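Local coordinates for protein B-agarase (Saccharophagus degradans, PDB 4BQ2) that hydrolyses agarose as a family 50 exo-beta-agarase, probably releasing short sugar units from chain ends through a catalytic TIM-barrel domain joined to a carbohydrate-binding-like domain, at residues T284-I289 with D405-W410; D682-V687 with V694-F699. One frame throughout, in Å; residues are numbered along the deposited sequence.

Contact 1 (T284-I289 with D405-W410); sequences TGLDII and DRMLNW
The indole of W410 meets L286 at its rim: CZ3, on the six-membered ring, lies 4.4 Å from L286 CD1, and that methyl sits near the ring plane, so the contact is edge-on. One face of the same ring is covered from within the helix by R406 CB, 3.6 Å above the plane and displaced toward the rim. The closest approach between the two segments belongs to M407, whose CE reaches 3.8 Å from L286 CD1, with SD of the same residue a little farther from that carbon. A single leucine methyl therefore serves both helix residues. M407 gets there by a folded chain, turned at chi2 (-49°) and again at chi3 (143°), which swings the terminal methyl toward the strand. Only 127 Å² is buried in all, and the touching groups are apolar; the R406 guanidinium is held by salt bridges to E232 and D725. On its other flanks L286 packs against F412 and against W698 of strand 693-699, while W410 also touches V732 and K736 of helix 729-739. The contact thus lays the C-terminal part of helix 394-410 against the end of strand 280-287.

Contact 2 (D682-V687 with V694-F699); sequences DYMQSV and VGAHWF
A helix, a short connection and the strand that follows it make up this contact, the usual alpha-to-beta step of a TIM barrel, the fold expected of the catalytic domain in this glycoside hydrolase family. The directions of the two segments differ by 157°, close to antiparallel, and their axes come within 9.1 Å, as expected when the chain turns back after the helix and lays the strand beneath it. A696 is the meeting point: its CA-CB bond is directed at the helix, and CB takes M684 SD at 3.7 Å and M684 CE at 4.0 Å. CB of M684 points neither at the strand nor away from it, but bends at chi2 (-54°) and chi3 (-62°) carry the sulfur and methyl over the alanine. V687 adds both branches, CG1 and CG2 each standing 4.1 Å from A696 CB. With CG1 anti to the backbone N, that branch also reaches the strand backbone, 3.9 Å from G695 O, in van der Waals contact. The small alanine thus lies against four side-chain atoms from two residues about one turn apart; the side-chain contacts are apolar and all four touching residues are buried. Around it, M684 also packs on T284 of strand 280-287, on F653, and on V738 of helix 729-739. Strand 693-699 runs between strands 280-287 and 648-652, parallel to both, with helix 673-688 packed over it.

How the contacts relate
From the N terminus, strand 280-287 comes first, and contact 1 closes a loop with 115 residues between segments 284-289 and 405-410 when helix 394-410 returns to that strand. Contact 2 opens much later, with only six residues between segments 682-687 and 694-699. The two are therefore in series, neither nested nor crossed, yet their centres lie about 14 Å apart, and strands 280-287 and 693-699 are parallel neighbours in one sheet. Probable backbone hydrogen bonds join them there, D287 N to W698 O at 2.8 Å and W698 N to G285 O at 3.0 Å. Early and late parts of the catalytic domain meet at this seam, each strand bringing its own helix.

Contact 1 (T284-I289 with D405-W410)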
loop_
_atom_site.group_PDB
_atom_site.type_symbol
_atom_site.label_atom_id
_atom_site.label_comp_id
_atom_site.label_asym_id
_atom_site.label_seq_id
_atom_site.Cartn_x
_atom_site.Cartn_y
_atom_site.Cartn_z
ATOM N N THR A 284 -5.754 1.506 -17.496
ATOM C CA THR A 284 -6.370 0.815 -16.386
ATOM C C THR A 284 -5.749 -0.562 -16.312
ATOM O O THR A 284 -5.303 -1.099 -17.330
ATOM C CB THR A 284 -7.897 0.708 -16.554
ATOM O OG1 THR A 284 -8.180 -0.045 -17.753
ATOM C CG2 THR A 284 -8.545 2.131 -16.625
ATOM N N GLY A 285 -5.695 -1.130 -15.111
ATOM C CA GLY A 285 -5.128 -2.484 -14.949
ATOM C C GLY A 285 -4.673 -2.737 -13.517
ATOM O O GLY A 285 -4.949 -1.921 -12.602
ATOM N N LEU A 286 -3.982 -3.864 -13.321
ATOM C CA LEU A 286 -3.609 -4.310 -11.985
ATOM C C LEU A 286 -2.121 -4.422 -11.829
ATOM O O LEU A 286 -1.396 -4.700 -12.812
ATOM C CB LEU A 286 -4.225 -5.700 -11.669
ATOM C CG LEU A 286 -5.706 -5.858 -12.090
ATOM C CD1 LEU A 286 -6.205 -7.265 -11.761
ATOM C CD2 LEU A 286 -6.679 -4.798 -11.534
ATOM N N ASP A 287 -1.666 -4.235 -10.603
ATOM C CA ASP A 287 -0.262 -4.354 -10.265
ATOM C C ASP A 287 0.036 -5.775 -9.786
ATOM O O ASP A 287 -0.879 -6.468 -9.339
ATOM C CB ASP A 287 0.076 -3.407 -9.124
ATOM C CG ASP A 287 -0.155 -1.952 -9.482
ATOM O OD1 ASP A 287 0.193 -1.556 -10.606
ATOM O OD2 ASP A 287 -0.652 -1.205 -8.620
ATOM N N ILE A 288 1.315 -6.153 -9.811
ATOM C CA ILE A 288 1.785 -7.443 -9.228
ATOM C C ILE A 288 1.177 -8.614 -9.994
ATOM O O ILE A 288 0.434 -9.460 -9.444
ATOM C CB ILE A 288 1.534 -7.587 -7.698
ATOM C CG1 ILE A 288 1.995 -6.323 -6.935
ATOM C CG2 ILE A 288 2.254 -8.848 -7.183
ATOM C CD1 ILE A 288 3.489 -6.294 -6.597
ATOM N N ILE A 289 1.478 -8.632 -11.278
ATOM C CA ILE A 289 1.042 -9.708 -12.147
ATOM C C ILE A 289 2.252 -10.615 -12.305
ATOM O O ILE A 289 2.926 -10.684 -13.360
ATOM C CB ILE A 289 0.460 -9.161 -13.472
ATOM C CG1 ILE A 289 -0.762 -8.269 -13.171
ATOM C CG2 ILE A 289 0.015 -10.326 -14.375
ATOM C CD1 ILE A 289 -1.312 -7.615 -14.420
ATOM N N ASP A 405 -6.301 -13.032 -21.145
ATOM C CA ASP A 405 -7.711 -13.180 -21.575
ATOM C C ASP A 405 -8.663 -12.504 -20.580
ATOM O O ASP A 405 -9.635 -11.886 -20.993
ATOM C CB ASP A 405 -8.098 -14.661 -21.719
ATOM C CG ASP A 405 -7.519 -15.309 -22.993
ATOM O OD1 ASP A 405 -6.918 -14.594 -23.869
ATOM O OD2 ASP A 405 -7.665 -16.538 -23.126
ATOM N N ARG A 406 -8.390 -12.651 -19.277
ATOM C CA ARG A 406 -9.205 -11.971 -18.253
ATOM C C ARG A 406 -9.094 -10.465 -18.441
ATOM O O ARG A 406 -10.092 -9.785 -18.478
ATOM C CB ARG A 406 -8.699 -12.287 -16.846
ATOM C CG ARG A 406 -9.040 -13.695 -16.375
ATOM C CD ARG A 406 -8.185 -14.081 -15.181
ATOM N NE ARG A 406 -8.808 -15.174 -14.415
ATOM C CZ ARG A 406 -8.225 -15.822 -13.418
ATOM N NH1 ARG A 406 -6.980 -15.496 -13.001
ATOM N NH2 ARG A 406 -8.898 -16.806 -12.833
ATOM N N MET A 407 -7.870 -9.947 -18.486
ATOM C CA MET A 407 -7.685 -8.474 -18.565
ATOM C C MET A 407 -8.477 -7.885 -19.725
ATOM O O MET A 407 -9.194 -6.885 -19.564
ATOM C CB MET A 407 -6.206 -8.109 -18.687
ATOM C CG MET A 407 -5.376 -8.523 -17.467
ATOM S SD MET A 407 -6.083 -8.021 -15.884
ATOM C CE MET A 407 -5.657 -9.430 -14.848
ATOM N N LEU A 408 -8.355 -8.520 -20.890
ATOM C CA LEU A 408 -9.122 -8.122 -22.088
ATOM C C LEU A 408 -10.637 -8.256 -21.918
ATOM O O LEU A 408 -11.405 -7.355 -22.309
ATOM C CB LEU A 408 -8.635 -8.889 -23.335
ATOM C CG LEU A 408 -7.190 -8.615 -23.727
ATOM C CD1 LEU A 408 -6.808 -9.555 -24.857
ATOM C CD2 LEU A 408 -7.027 -7.151 -24.135
ATOM N N ASN A 409 -11.093 -9.354 -21.333
ATOM C CA ASN A 409 -12.532 -9.478 -21.060
ATOM C C ASN A 409 -13.019 -8.413 -20.082
ATOM O O ASN A 409 -14.116 -7.846 -20.229
ATOM C CB ASN A 409 -12.893 -10.898 -20.543
ATOM C CG ASN A 409 -14.392 -11.053 -20.265
ATOM O OD1 ASN A 409 -14.849 -10.871 -19.138
ATOM N ND2 ASN A 409 -15.170 -11.319 -21.317
ATOM N N TRP A 410 -12.179 -8.117 -19.090
ATOM C CA TRP A 410 -12.572 -7.222 -18.001
ATOM C C TRP A 410 -12.416 -5.773 -18.418
ATOM O O TRP A 410 -12.807 -4.864 -17.682
ATOM C CB TRP A 410 -11.694 -7.494 -16.766
ATOM C CG TRP A 410 -11.832 -8.888 -16.196
ATOM C CD1 TRP A 410 -12.785 -9.832 -16.505
ATOM C CD2 TRP A 410 -11.008 -9.443 -15.193
ATOM N NE1 TRP A 410 -12.577 -10.965 -15.746
ATOM C CE2 TRP A 410 -11.485 -10.748 -14.930
ATOM C CE3 TRP A 410 -9.893 -8.963 -14.478
ATOM C CZ2 TRP A 410 -10.875 -11.587 -14.003
ATOM C CZ3 TRP A 410 -9.275 -9.808 -13.548
ATOM C CH2 TRP A 410 -9.801 -11.093 -13.292
#

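Contact 2 (D682-V687 with V694-F699)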
loop_
_atom_site.group_PDB
_atom_site.type_symbol
_atom_site.label_atom_id
_atom_site.label_comp_id
_atom_site.label_asym_id
_atom_site.label_seq_id
_atom_site.Cartn_x
_atom_site.Cartn_y
_atom_site.Cartn_z
ATOM N N ASP A 682 -16.521 4.333 -7.465
ATOM C CA ASP A 682 -16.394 5.705 -6.960
ATOM C C ASP A 682 -14.982 6.229 -7.098
ATOM O O ASP A 682 -14.778 7.377 -7.527
ATOM C CB ASP A 682 -16.764 5.821 -5.476
ATOM C CG ASP A 682 -18.271 5.657 -5.194
ATOM O OD1 ASP A 682 -19.145 5.712 -6.088
ATOM O OD2 ASP A 682 -18.571 5.448 -4.011
ATOM N N TYR A 683 -14.003 5.405 -6.712
ATOM C CA TYR A 683 -12.632 5.798 -6.875
ATOM C C TYR A 683 -12.297 6.108 -8.335
ATOM O O TYR A 683 -11.730 7.162 -8.641
ATOM C CB TYR A 683 -11.673 4.704 -6.370
ATOM C CG TYR A 683 -10.247 5.166 -6.260
ATOM C CD1 TYR A 683 -9.402 5.244 -7.405
ATOM C CD2 TYR A 683 -9.710 5.500 -5.030
ATOM C CE1 TYR A 683 -8.076 5.680 -7.290
ATOM C CE2 TYR A 683 -8.399 5.906 -4.915
ATOM C CZ TYR A 683 -7.586 6.014 -6.060
ATOM O OH TYR A 683 -6.253 6.408 -5.935
ATOM N N MET A 684 -12.565 5.153 -9.225
ATOM C CA MET A 684 -12.282 5.362 -10.645
ATOM C C MET A 684 -13.032 6.554 -11.264
ATOM O O MET A 684 -12.477 7.252 -12.129
ATOM C CB MET A 684 -12.538 4.080 -11.436
ATOM C CG MET A 684 -11.473 2.999 -11.204
ATOM S SD MET A 684 -9.759 3.501 -11.497
ATOM C CE MET A 684 -9.838 3.912 -13.249
ATOM N N GLN A 685 -14.265 6.812 -10.824
ATOM C CA GLN A 685 -14.987 8.013 -11.285
ATOM C C GLN A 685 -14.208 9.256 -10.955
ATOM O O GLN A 685 -14.154 10.200 -11.757
ATOM C CB GLN A 685 -16.399 8.157 -10.680
ATOM C CG GLN A 685 -17.267 9.225 -11.383
ATOM C CD GLN A 685 -17.495 8.884 -12.848
ATOM O OE1 GLN A 685 -17.803 7.750 -13.169
ATOM N NE2 GLN A 685 -17.276 9.834 -13.740
ATOM N N SER A 686 -13.629 9.270 -9.756
ATOM C CA SER A 686 -12.827 10.385 -9.294
ATOM C C SER A 686 -11.580 10.594 -10.185
ATOM O O SER A 686 -11.182 11.745 -10.483
ATOM C CB SER A 686 -12.404 10.113 -7.837
ATOM O OG SER A 686 -11.893 11.271 -7.244
ATOM N N VAL A 687 -10.929 9.492 -10.562
ATOM C CA VAL A 687 -9.794 9.578 -11.485
ATOM C C VAL A 687 -10.232 10.082 -12.859
ATOM O O VAL A 687 -9.607 10.992 -13.429
ATOM C CB VAL A 687 -9.046 8.237 -11.618
ATOM C CG1 VAL A 687 -7.807 8.418 -12.490
ATOM C CG2 VAL A 687 -8.642 7.730 -10.225
ATOM N N VAL A 694 -3.980 10.379 -16.406
ATOM C CA VAL A 694 -4.071 9.518 -17.584
ATOM C C VAL A 694 -4.296 8.028 -17.327
ATOM O O VAL A 694 -4.312 7.226 -18.275
ATOM C CB VAL A 694 -2.874 9.699 -18.532
ATOM C CG1 VAL A 694 -2.695 11.205 -18.833
ATOM C CG2 VAL A 694 -1.592 9.077 -17.933
ATOM N N GLY A 695 -4.494 7.669 -16.067
ATOM C CA GLY A 695 -4.802 6.277 -15.711
ATOM C C GLY A 695 -4.704 6.006 -14.214
ATOM O O GLY A 695 -4.307 6.863 -13.429
ATOM N N ALA A 696 -5.027 4.778 -13.836
ATOM C CA ALA A 696 -4.977 4.339 -12.429
ATOM C C ALA A 696 -4.861 2.818 -12.400
ATOM O O ALA A 696 -5.648 2.127 -13.049
ATOM C CB ALA A 696 -6.257 4.752 -11.713
ATOM N N HIS A 697 -3.899 2.321 -11.637
ATOM C CA HIS A 697 -3.695 0.884 -11.459
ATOM C C HIS A 697 -4.075 0.487 -10.019
ATOM O O HIS A 697 -3.787 1.188 -9.045
ATOM C CB HIS A 697 -2.233 0.487 -11.741
ATOM C CG HIS A 697 -1.847 0.567 -13.189
ATOM N ND1 HIS A 697 -0.665 1.142 -13.617
ATOM C CD2 HIS A 697 -2.489 0.141 -14.310
ATOM C CE1 HIS A 697 -0.591 1.053 -14.937
ATOM N NE2 HIS A 697 -1.692 0.461 -15.381
ATOM N N TRP A 698 -4.762 -0.641 -9.935
ATOM C CA TRP A 698 -5.180 -1.272 -8.673
ATOM C C TRP A 698 -4.121 -2.208 -8.157
ATOM O O TRP A 698 -3.528 -3.013 -8.934
ATOM C CB TRP A 698 -6.469 -2.053 -8.996
ATOM C CG TRP A 698 -6.885 -3.084 -7.986
ATOM C CD1 TRP A 698 -6.312 -4.317 -7.759
ATOM C CD2 TRP A 698 -7.953 -2.957 -7.075
ATOM N NE1 TRP A 698 -6.993 -4.982 -6.748
ATOM C CE2 TRP A 698 -8.001 -4.158 -6.305
ATOM C CE3 TRP A 698 -8.891 -1.942 -6.818
ATOM C CZ2 TRP A 698 -8.964 -4.365 -5.318
ATOM C CZ3 TRP A 698 -9.826 -2.143 -5.830
ATOM C CH2 TRP A 698 -9.880 -3.358 -5.114
ATOM N N PHE A 699 -3.853 -2.114 -6.855
ATOM C CA PHE A 699 -2.906 -3.001 -6.196
ATOM C C PHE A 699 -3.725 -3.994 -5.364
ATOM O O PHE A 699 -4.324 -3.583 -4.361
ATOM C CB PHE A 699 -1.991 -2.173 -5.269
ATOM C CG PHE A 699 -0.832 -2.953 -4.683
ATOM C CD1 PHE A 699 -1.028 -3.799 -3.586
ATOM C CD2 PHE A 699 0.457 -2.835 -5.219
ATOM C CE1 PHE A 699 0.045 -4.504 -3.035
ATOM C CE2 PHE A 699 1.543 -3.555 -4.684
ATOM C CZ PHE A 699 1.330 -4.407 -3.594
#